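Local coordinates for protein cellulase (Xanthomonas axonopodis pv. citri, PDB 5HOS) that probably hydrolyses internal beta-1,4-glucosidic bonds of cellulose, as an endo-beta-1,4-glucanase of glycoside hydrolase family 5, at residues Met157-Trp168 / Val190-Ala198; Ile226-Ser236 / Val248-Trp259. All blocks are in the same frame, centred on the assembly; numbering follows the deposited sequence.

How the interactions relate
Both contacts belong to one eight-stranded beta/alpha (TIM) barrel and follow each other along the chain, interaction 1 closing before interaction 2 opens. Their centres lie about 15 Å apart. Interaction 1 joins the loop after strand 152-155, up to the start of helix 165-181, with the end of strand 188-191 and its loop; interaction 2 sets strand 224-231 and the turn after it against helix 248-262. Strands 188-191 and 224-231 are barrel neighbours, so the contacts meet: Glu159 OE2 and His229 ND1, 2.6 Å apart, probably share a hydrogen bond, as do Thr196 OG1 and Glu227 O. They meet at the C-terminal side of the strands, where family 5 relatives carry their active site, probably here too.

Interaction 1 (Met157-Trp168 / Val190-Ala198); sequences MNEPYDIDPQAW and VPGALWTGA
The indole of Trp195 takes Tyr161 CB over one face and the carboxylate of Glu159 at its edge. Tyr161 CB lies 3.5 Å from the centroid of the five-membered ring, a CH-pi contact; the phenol ring runs almost parallel to the indole, planes at 10°, but is slid aside, centroids 4.8 Å apart. Glu159 OE1 approaches Trp195 CD1 at 3.3 Å with its carboxylate plane perpendicular to the indole, its OE2 being turned to His229. In the second aromatic group, Pro160 CG sits over the centre of one face of Trp168, and Pro191 O lies in plane at the edge. These loops follow the C-terminal ends of the fourth and fifth strands of a TIM barrel, and Asn158-Glu159-Pro160 matches the Asn-Glu-Pro sequence that bears the acid/base in family 5 relatives.

With chi1 at 170°, the Trp168 indole swings away from its own amide nitrogen toward the strand end. There NE1 donates to Pro191 O (2.8 Å, N-H...O 157°), coming from above the carbonyl plane. Pro191 CG rests 3.8 Å from Trp168 CZ2, and the Pro191 and Pro160 rings cross at about a right angle. The backbones are tied by Trp195 N donating to Pro160 O at 3.0 Å. Gly192 O, buried under Pro160 CD, has no hydrogen-bond partner. Ala193 CB packs against Pro160, Pro165 and Trp168, 3.4 Å from Ile163 O. Beside it a water accepts from Leu194 N at 2.9 Å and donates to Ile163 O.

Interaction 2 (Ile226-Ser236 / Val248-Trp259); sequences IEAHQYLDADS and VGVERLRSFTEW
Arg252 stretches out straight (chi2 176°), which carries its guanidinium from the helix in among the carbonyls of the turn at Asp233-Ser236. NH1 and NH2 grip Asp233 O end-on: NH1 at 2.8 Å, nearly straight (157°) and in the carbonyl plane, NH2 at 3.1 Å. NH1 also donates to Tyr231 O, which accepts a second bond from Gln230 NE2. The guanidinium is sandwiched, Ser236 OG over one face and Val248 CG2 over the other, and Gln230 NE2 lies 3.5 Å from Arg252 CD; Gln230 OE1 accepts from His199 N. Packing is equally close where Leu232 CD2 meets Gly249 CA at 3.5 Å.

This is the sixth strand of the TIM barrel with the helix that follows it, the helix lying outside the barrel wall and running back at 153° to the strand, axes 9.2 Å apart. Ala228 CB touches Phe256 CE2 at 3.6 Å, Ile226 CG2 comes to the edge of the same ring, and the side chains of Leu253 and Gln230 pass each other in opposite directions, Leu253 CD2 against Gln230 CB and CG.

The packing thins toward the strand's start, where Ile226 CG1 only nears the edge of Trp259, 4.3 Å from CZ3. On the outer rim of the turn, at the exposed Ala234, Arg252 NH2 adds only a weak bond to Ala234 O at 3.2 Å.

Interaction 1 (Met157-Trp168 / Val190-Ala198)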
loop_
_atom_site.group_PDB
_atom_site.type_symbol
_atom_site.label_atom_id
_atom_site.label_comp_id
_atom_site.label_asym_id
_atom_site.label_seq_id
_atom_site.Cartn_x
_atom_site.Cartn_y
_atom_site.Cartn_z
ATOM N N MET A 157 3.517 4.742 5.172
ATOM C CA MET A 157 2.265 5.104 5.842
ATOM C C MET A 157 1.081 4.994 4.912
ATOM O O MET A 157 1.115 5.535 3.825
ATOM C CB MET A 157 2.336 6.558 6.341
ATOM C CG MET A 157 1.107 7.035 7.125
ATOM S SD MET A 157 0.745 5.994 8.548
ATOM C CE MET A 157 2.281 6.073 9.460
ATOM N N ASN A 158 0.001 4.374 5.371
ATOM C CA ASN A 158 -1.216 4.367 4.580
ATOM C C ASN A 158 -1.967 5.698 4.686
ATOM O O ASN A 158 -2.315 6.113 5.787
ATOM C CB ASN A 158 -2.167 3.278 5.048
ATOM C CG ASN A 158 -3.335 3.110 4.117
ATOM O OD1 ASN A 158 -3.153 2.774 2.956
ATOM N ND2 ASN A 158 -4.549 3.334 4.618
ATOM N N GLU A 159 -2.225 6.324 3.541
ATOM C CA GLU A 159 -3.155 7.454 3.410
ATOM C C GLU A 159 -3.095 8.532 4.509
ATOM O O GLU A 159 -4.076 8.737 5.230
ATOM C CB GLU A 159 -4.592 6.920 3.260
ATOM C CG GLU A 159 -4.765 6.046 2.018
ATOM C CD GLU A 159 -6.210 5.723 1.663
ATOM O OE1 GLU A 159 -7.129 6.165 2.375
ATOM O OE2 GLU A 159 -6.425 5.012 0.649
ATOM N N PRO A 160 -1.953 9.240 4.628
ATOM C CA PRO A 160 -1.972 10.489 5.408
ATOM C C PRO A 160 -3.083 11.397 4.890
ATOM O O PRO A 160 -3.260 11.474 3.673
ATOM C CB PRO A 160 -0.602 11.121 5.120
ATOM C CG PRO A 160 0.232 10.052 4.505
ATOM C CD PRO A 160 -0.711 9.092 3.843
ATOM N N TYR A 161 -3.861 12.035 5.764
ATOM C CA TYR A 161 -4.971 12.884 5.262
ATOM C C TYR A 161 -5.318 14.188 5.968
ATOM O O TYR A 161 -5.862 15.084 5.318
ATOM C CB TYR A 161 -6.250 12.073 5.092
ATOM C CG TYR A 161 -6.972 11.738 6.372
ATOM C CD1 TYR A 161 -6.666 10.581 7.079
ATOM C CD2 TYR A 161 -7.985 12.561 6.859
ATOM C CE1 TYR A 161 -7.346 10.266 8.248
ATOM C CE2 TYR A 161 -8.664 12.259 8.027
ATOM C CZ TYR A 161 -8.345 11.102 8.706
ATOM O OH TYR A 161 -8.998 10.791 9.861
ATOM N N ASP A 162 -5.078 14.296 7.272
ATOM C CA ASP A 162 -5.311 15.571 7.973
ATOM C C ASP A 162 -3.990 16.191 8.436
ATOM O O ASP A 162 -3.895 16.842 9.464
ATOM C CB ASP A 162 -6.383 15.451 9.081
ATOM C CG ASP A 162 -6.020 14.478 10.177
ATOM O OD1 ASP A 162 -4.847 14.052 10.280
ATOM O OD2 ASP A 162 -6.934 14.145 10.964
ATOM N N ILE A 163 -2.979 15.990 7.611
ATOM C CA ILE A 163 -1.700 16.647 7.734
ATOM C C ILE A 163 -1.532 17.205 6.347
ATOM O O ILE A 163 -1.797 16.510 5.366
ATOM C CB ILE A 163 -0.553 15.679 8.134
ATOM C CG1 ILE A 163 0.808 16.375 8.007
ATOM C CG2 ILE A 163 -0.562 14.394 7.308
ATOM C CD1 ILE A 163 1.922 15.674 8.749
ATOM N N ASP A 164 -1.146 18.464 6.243
ATOM C CA ASP A 164 -1.072 19.062 4.932
ATOM C C ASP A 164 0.137 18.489 4.188
ATOM O O ASP A 164 1.108 18.042 4.823
ATOM C CB ASP A 164 -1.039 20.584 4.995
ATOM C CG ASP A 164 0.336 21.123 5.215
ATOM O OD1 ASP A 164 1.077 21.321 4.224
ATOM O OD2 ASP A 164 0.667 21.352 6.384
ATOM N N PRO A 165 0.066 18.490 2.844
ATOM C CA PRO A 165 1.086 17.843 2.023
ATOM C C PRO A 165 2.533 18.249 2.304
ATOM O O PRO A 165 3.403 17.393 2.256
ATOM C CB PRO A 165 0.657 18.216 0.599
ATOM C CG PRO A 165 -0.828 18.283 0.693
ATOM C CD PRO A 165 -1.045 18.986 1.998
ATOM N N GLN A 166 2.787 19.526 2.601
ATOM C CA GLN A 166 4.167 19.969 2.861
ATOM C C GLN A 166 4.701 19.432 4.204
ATOM O O GLN A 166 5.855 19.000 4.295
ATOM C CB GLN A 166 4.279 21.502 2.792
ATOM C CG GLN A 166 5.685 21.997 2.479
ATOM C CD GLN A 166 6.211 21.543 1.107
ATOM O OE1 GLN A 166 5.648 21.882 0.049
ATOM N NE2 GLN A 166 7.292 20.776 1.120
ATOM N N ALA A 167 3.859 19.449 5.238
ATOM C CA ALA A 167 4.236 18.908 6.547
ATOM C C ALA A 167 4.431 17.405 6.461
ATOM O O ALA A 167 5.341 16.860 7.092
ATOM C CB ALA A 167 3.184 19.227 7.595
ATOM N N TRP A 168 3.571 16.736 5.691
ATOM C CA TRP A 168 3.723 15.303 5.476
ATOM C C TRP A 168 5.044 14.989 4.758
ATOM O O TRP A 168 5.767 14.096 5.179
ATOM C CB TRP A 168 2.549 14.687 4.712
ATOM C CG TRP A 168 2.904 13.298 4.324
ATOM C CD1 TRP A 168 3.149 12.841 3.072
ATOM C CD2 TRP A 168 3.201 12.214 5.214
ATOM N NE1 TRP A 168 3.531 11.530 3.114
ATOM C CE2 TRP A 168 3.581 11.119 4.417
ATOM C CE3 TRP A 168 3.176 12.061 6.609
ATOM C CZ2 TRP A 168 3.925 9.879 4.964
ATOM C CZ3 TRP A 168 3.509 10.829 7.152
ATOM C CH2 TRP A 168 3.879 9.756 6.331
ATOM N N VAL A 190 6.563 5.703 -0.827
ATOM C CA VAL A 190 6.368 7.018 -0.190
ATOM C C VAL A 190 5.039 7.598 -0.671
ATOM O O VAL A 190 4.889 7.903 -1.857
ATOM C CB VAL A 190 7.489 8.004 -0.587
ATOM C CG1 VAL A 190 7.378 9.295 0.219
ATOM C CG2 VAL A 190 8.857 7.373 -0.380
ATOM N N PRO A 191 4.054 7.735 0.225
ATOM C CA PRO A 191 2.779 8.311 -0.180
ATOM C C PRO A 191 2.805 9.839 -0.088
ATOM O O PRO A 191 3.651 10.399 0.602
ATOM C CB PRO A 191 1.827 7.762 0.867
ATOM C CG PRO A 191 2.665 7.748 2.109
ATOM C CD PRO A 191 4.090 7.488 1.677
ATOM N N GLY A 192 1.876 10.496 -0.777
ATOM C CA GLY A 192 1.552 11.892 -0.502
ATOM C C GLY A 192 0.505 11.950 0.599
ATOM O O GLY A 192 0.180 10.921 1.196
ATOM N N ALA A 193 0.005 13.148 0.896
ATOM C CA ALA A 193 -1.139 13.295 1.805
ATOM C C ALA A 193 -2.468 13.336 1.024
ATOM O O ALA A 193 -2.529 12.844 -0.111
ATOM C CB ALA A 193 -0.945 14.502 2.706
ATOM N N LEU A 194 -3.541 13.852 1.620
ATOM C CA LEU A 194 -4.875 13.835 0.988
ATOM C C LEU A 194 -5.234 12.452 0.454
ATOM O O LEU A 194 -5.641 12.305 -0.706
ATOM C CB LEU A 194 -4.991 14.901 -0.128
ATOM C CG LEU A 194 -5.353 16.326 0.275
ATOM C CD1 LEU A 194 -5.434 17.188 -0.984
ATOM C CD2 LEU A 194 -6.664 16.389 1.053
ATOM N N TRP A 195 -5.043 11.440 1.310
ATOM C CA TRP A 195 -5.320 10.023 1.007
ATOM C C TRP A 195 -4.555 9.484 -0.196
ATOM O O TRP A 195 -4.927 8.465 -0.768
ATOM C CB TRP A 195 -6.820 9.753 0.838
ATOM C CG TRP A 195 -7.669 10.104 2.030
ATOM C CD1 TRP A 195 -7.952 9.314 3.097
ATOM C CD2 TRP A 195 -8.385 11.328 2.233
ATOM N NE1 TRP A 195 -8.787 9.974 3.978
ATOM C CE2 TRP A 195 -9.073 11.210 3.464
ATOM C CE3 TRP A 195 -8.512 12.515 1.497
ATOM C CZ2 TRP A 195 -9.859 12.235 3.979
ATOM C CZ3 TRP A 195 -9.296 13.535 2.010
ATOM C CH2 TRP A 195 -9.969 13.383 3.241
ATOM N N THR A 196 -3.460 10.167 -0.531
ATOM C CA THR A 196 -2.561 9.833 -1.626
ATOM C C THR A 196 -3.260 9.364 -2.928
ATOM O O THR A 196 -2.789 8.461 -3.620
ATOM C CB THR A 196 -1.403 8.918 -1.114
ATOM O OG1 THR A 196 -0.267 9.028 -1.989
ATOM C CG2 THR A 196 -1.798 7.444 -0.910
ATOM N N GLY A 197 -4.363 10.032 -3.268
ATOM C CA GLY A 197 -5.113 9.719 -4.483
ATOM C C GLY A 197 -4.340 10.149 -5.719
ATOM O O GLY A 197 -3.858 11.276 -5.768
ATOM N N ALA A 198 -4.225 9.271 -6.718
ATOM C CA ALA A 198 -3.562 9.656 -7.977
ATOM C C ALA A 198 -4.310 10.819 -8.629
ATOM O O ALA A 198 -3.701 11.809 -9.015
ATOM C CB ALA A 198 -3.463 8.479 -8.936
HETATM O O HOH W 1 -3.764 15.861 3.693
#

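Interaction 2 (Ile226-Ser236 / Val248-Trp259)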
loop_
_atom_site.group_PDB
_atom_site.type_symbol
_atom_site.label_atom_id
_atom_site.label_comp_id
_atom_site.label_asym_id
_atom_site.label_seq_id
_atom_site.Cartn_x
_atom_site.Cartn_y
_atom_site.Cartn_z
ATOM N N ILE A 226 6.768 6.521 -5.521
ATOM C CA ILE A 226 5.658 7.283 -4.969
ATOM C C ILE A 226 4.438 6.377 -4.975
ATOM O O ILE A 226 4.061 5.832 -6.011
ATOM C CB ILE A 226 5.373 8.553 -5.800
ATOM C CG1 ILE A 226 6.627 9.438 -5.899
ATOM C CG2 ILE A 226 4.193 9.329 -5.221
ATOM C CD1 ILE A 226 7.218 9.859 -4.565
ATOM N N GLU A 227 3.813 6.242 -3.817
ATOM C CA GLU A 227 2.647 5.390 -3.651
ATOM C C GLU A 227 1.410 6.226 -3.875
ATOM O O GLU A 227 1.245 7.256 -3.231
ATOM C CB GLU A 227 2.617 4.798 -2.249
ATOM C CG GLU A 227 1.325 4.048 -1.930
ATOM C CD GLU A 227 1.362 3.273 -0.634
ATOM O OE1 GLU A 227 2.450 2.899 -0.197
ATOM O OE2 GLU A 227 0.283 3.017 -0.056
ATOM N N ALA A 228 0.557 5.772 -4.788
ATOM C CA ALA A 228 -0.738 6.377 -5.046
ATOM C C ALA A 228 -1.834 5.336 -4.920
ATOM O O ALA A 228 -1.599 4.143 -5.111
ATOM C CB ALA A 228 -0.761 6.978 -6.435
ATOM N N HIS A 229 -3.030 5.791 -4.553
ATOM C CA HIS A 229 -4.210 4.942 -4.501
ATOM C C HIS A 229 -5.226 5.470 -5.506
ATOM O O HIS A 229 -5.261 6.667 -5.783
ATOM C CB HIS A 229 -4.811 4.957 -3.097
ATOM C CG HIS A 229 -3.929 4.349 -2.049
ATOM N ND1 HIS A 229 -4.350 4.166 -0.754
ATOM C CD2 HIS A 229 -2.647 3.910 -2.088
ATOM C CE1 HIS A 229 -3.378 3.624 -0.046
ATOM N NE2 HIS A 229 -2.332 3.456 -0.834
ATOM N N GLN A 230 -6.051 4.586 -6.061
ATOM C CA GLN A 230 -7.057 5.030 -7.031
ATOM C C GLN A 230 -8.244 4.103 -7.091
ATOM O O GLN A 230 -8.090 2.916 -7.386
ATOM C CB GLN A 230 -6.459 5.174 -8.441
ATOM C CG GLN A 230 -7.367 5.939 -9.406
ATOM C CD GLN A 230 -7.693 7.330 -8.898
ATOM O OE1 GLN A 230 -6.802 8.158 -8.749
ATOM N NE2 GLN A 230 -8.967 7.588 -8.606
ATOM N N TYR A 231 -9.419 4.659 -6.803
ATOM C CA TYR A 231 -10.685 3.969 -6.982
ATOM C C TYR A 231 -11.489 4.610 -8.117
ATOM O O TYR A 231 -11.232 5.758 -8.519
ATOM C CB TYR A 231 -11.435 3.918 -5.659
ATOM C CG TYR A 231 -10.704 3.044 -4.651
ATOM C CD1 TYR A 231 -10.910 1.658 -4.617
ATOM C CD2 TYR A 231 -9.770 3.586 -3.766
ATOM C CE1 TYR A 231 -10.228 0.852 -3.712
ATOM C CE2 TYR A 231 -9.083 2.782 -2.855
ATOM C CZ TYR A 231 -9.317 1.415 -2.833
ATOM O OH TYR A 231 -8.637 0.607 -1.937
ATOM N N LEU A 232 -12.422 3.837 -8.666
ATOM C CA LEU A 232 -13.079 4.176 -9.931
ATOM C C LEU A 232 -14.557 4.523 -9.787
ATOM O O LEU A 232 -15.249 4.707 -10.790
ATOM C CB LEU A 232 -12.895 3.030 -10.933
ATOM C CG LEU A 232 -11.458 2.611 -11.279
ATOM C CD1 LEU A 232 -11.446 1.852 -12.600
ATOM C CD2 LEU A 232 -10.497 3.780 -11.369
ATOM N N ASP A 233 -15.028 4.644 -8.550
ATOM C CA ASP A 233 -16.415 5.028 -8.292
ATOM C C ASP A 233 -16.537 6.571 -8.304
ATOM O O ASP A 233 -15.562 7.279 -8.584
ATOM C CB ASP A 233 -16.929 4.374 -7.002
ATOM C CG ASP A 233 -16.184 4.824 -5.758
ATOM O OD1 ASP A 233 -15.001 5.236 -5.864
ATOM O OD2 ASP A 233 -16.777 4.737 -4.661
ATOM N N ALA A 234 -17.731 7.078 -8.022
ATOM C CA ALA A 234 -18.078 8.488 -8.282
ATOM C C ALA A 234 -17.065 9.502 -7.730
ATOM O O ALA A 234 -16.640 10.408 -8.458
ATOM C CB ALA A 234 -19.470 8.785 -7.742
ATOM N N ASP A 235 -16.668 9.328 -6.465
ATOM C CA ASP A 235 -15.720 10.254 -5.798
ATOM C C ASP A 235 -14.317 9.680 -5.529
ATOM O O ASP A 235 -13.588 10.223 -4.698
ATOM C CB ASP A 235 -16.320 10.759 -4.479
ATOM C CG ASP A 235 -16.452 9.671 -3.426
ATOM O OD1 ASP A 235 -16.385 8.468 -3.761
ATOM O OD2 ASP A 235 -16.637 10.021 -2.252
ATOM N N SER A 236 -13.965 8.582 -6.205
ATOM C CA SER A 236 -12.683 7.877 -5.999
ATOM C C SER A 236 -12.441 7.354 -4.567
ATOM O O SER A 236 -11.303 7.026 -4.223
ATOM C CB SER A 236 -11.487 8.752 -6.452
ATOM O OG SER A 236 -11.580 9.117 -7.824
ATOM N N VAL A 248 -12.388 5.548 -17.030
ATOM C CA VAL A 248 -12.174 6.424 -15.858
ATOM C C VAL A 248 -10.880 6.124 -15.074
ATOM O O VAL A 248 -10.308 7.026 -14.454
ATOM C CB VAL A 248 -13.408 6.440 -14.904
ATOM C CG1 VAL A 248 -13.548 5.132 -14.127
ATOM C CG2 VAL A 248 -13.336 7.623 -13.944
ATOM N N GLY A 249 -10.424 4.873 -15.102
ATOM C CA GLY A 249 -9.160 4.508 -14.471
ATOM C C GLY A 249 -7.991 5.198 -15.137
ATOM O O GLY A 249 -7.216 5.903 -14.489
ATOM N N VAL A 250 -7.899 5.020 -16.449
ATOM C CA VAL A 250 -6.849 5.639 -17.259
ATOM C C VAL A 250 -6.870 7.166 -17.072
ATOM O O VAL A 250 -5.826 7.790 -16.839
ATOM C CB VAL A 250 -7.025 5.285 -18.755
ATOM C CG1 VAL A 250 -6.105 6.119 -19.643
ATOM C CG2 VAL A 250 -6.774 3.798 -18.977
ATOM N N GLU A 251 -8.063 7.742 -17.153
ATOM C CA GLU A 251 -8.241 9.188 -17.018
ATOM C C GLU A 251 -7.782 9.731 -15.667
ATOM O O GLU A 251 -7.198 10.808 -15.613
ATOM C CB GLU A 251 -9.696 9.567 -17.255
ATOM C CG GLU A 251 -10.104 9.440 -18.718
ATOM C CD GLU A 251 -11.599 9.280 -18.910
ATOM O OE1 GLU A 251 -12.378 9.604 -17.992
ATOM O OE2 GLU A 251 -11.997 8.818 -19.993
ATOM N N ARG A 252 -8.044 8.979 -14.597
ATOM C CA ARG A 252 -7.658 9.383 -13.241
ATOM C C ARG A 252 -6.197 9.111 -12.894
ATOM O O ARG A 252 -5.716 9.628 -11.879
ATOM C CB ARG A 252 -8.587 8.751 -12.206
ATOM C CG ARG A 252 -9.969 9.380 -12.224
ATOM C CD ARG A 252 -10.905 8.685 -11.268
ATOM N NE ARG A 252 -12.227 9.309 -11.211
ATOM C CZ ARG A 252 -13.280 8.795 -10.571
ATOM N NH1 ARG A 252 -13.183 7.639 -9.920
ATOM N NH2 ARG A 252 -14.447 9.434 -10.583
ATOM N N LEU A 253 -5.510 8.305 -13.711
ATOM C CA LEU A 253 -4.056 8.119 -13.608
ATOM C C LEU A 253 -3.238 9.057 -14.486
ATOM O O LEU A 253 -2.038 9.224 -14.245
ATOM C CB LEU A 253 -3.648 6.671 -13.934
ATOM C CG LEU A 253 -4.147 5.550 -13.013
ATOM C CD1 LEU A 253 -3.451 4.236 -13.347
ATOM C CD2 LEU A 253 -3.961 5.874 -11.531
ATOM N N ARG A 254 -3.857 9.674 -15.490
ATOM C CA ARG A 254 -3.080 10.366 -16.529
ATOM C C ARG A 254 -2.185 11.516 -16.018
ATOM O O ARG A 254 -0.984 11.534 -16.308
ATOM C CB ARG A 254 -3.989 10.857 -17.660
ATOM C CG ARG A 254 -3.224 11.258 -18.910
ATOM C CD ARG A 254 -4.163 11.644 -20.048
ATOM N NE ARG A 254 -4.845 10.496 -20.654
ATOM C CZ ARG A 254 -4.277 9.586 -21.453
ATOM N NH1 ARG A 254 -2.974 9.633 -21.769
ATOM N NH2 ARG A 254 -5.021 8.601 -21.939
ATOM N N SER A 255 -2.747 12.478 -15.283
ATOM C CA SER A 255 -1.929 13.629 -14.843
ATOM C C SER A 255 -0.847 13.195 -13.847
ATOM O O SER A 255 0.287 13.653 -13.936
ATOM C CB SER A 255 -2.772 14.799 -14.316
ATOM O OG SER A 255 -3.518 14.461 -13.167
ATOM N N PHE A 256 -1.177 12.271 -12.948
ATOM C CA PHE A 256 -0.179 11.710 -12.023
ATOM C C PHE A 256 0.984 11.068 -12.778
ATOM O O PHE A 256 2.155 11.270 -12.426
ATOM C CB PHE A 256 -0.838 10.707 -11.076
ATOM C CG PHE A 256 0.101 10.120 -10.059
ATOM C CD1 PHE A 256 0.671 10.914 -9.074
ATOM C CD2 PHE A 256 0.424 8.767 -10.091
ATOM C CE1 PHE A 256 1.547 10.373 -8.138
ATOM C CE2 PHE A 256 1.293 8.215 -9.152
ATOM C CZ PHE A 256 1.858 9.022 -8.179
ATOM N N THR A 257 0.655 10.328 -13.836
ATOM C CA THR A 257 1.658 9.661 -14.664
ATOM C C THR A 257 2.639 10.656 -15.293
ATOM O O THR A 257 3.862 10.469 -15.219
ATOM C CB THR A 257 0.975 8.772 -15.725
ATOM O OG1 THR A 257 0.193 7.768 -15.053
ATOM C CG2 THR A 257 1.993 8.093 -16.610
ATOM N N GLU A 258 2.123 11.722 -15.890
ATOM C CA GLU A 258 3.004 12.738 -16.479
ATOM C C GLU A 258 3.789 13.518 -15.400
ATOM O O GLU A 258 4.929 13.935 -15.636
ATOM C CB GLU A 258 2.213 13.679 -17.397
ATOM C CG GLU A 258 3.091 14.616 -18.227
ATOM C CD GLU A 258 4.118 13.903 -19.097
ATOM O OE1 GLU A 258 5.230 14.466 -19.270
ATOM O OE2 GLU A 258 3.816 12.791 -19.591
ATOM N N TRP A 259 3.183 13.708 -14.228
ATOM C CA TRP A 259 3.881 14.310 -13.088
ATOM C C TRP A 259 5.099 13.455 -12.702
ATOM O O TRP A 259 6.191 13.995 -12.495
ATOM C CB TRP A 259 2.942 14.479 -11.873
ATOM C CG TRP A 259 3.617 15.144 -10.703
ATOM C CD1 TRP A 259 3.699 16.483 -10.451
ATOM C CD2 TRP A 259 4.324 14.492 -9.639
ATOM N NE1 TRP A 259 4.413 16.708 -9.296
ATOM C CE2 TRP A 259 4.806 15.505 -8.775
ATOM C CE3 TRP A 259 4.589 13.148 -9.326
ATOM C CZ2 TRP A 259 5.535 15.219 -7.611
ATOM C CZ3 TRP A 259 5.323 12.864 -8.170
ATOM C CH2 TRP A 259 5.788 13.900 -7.331
#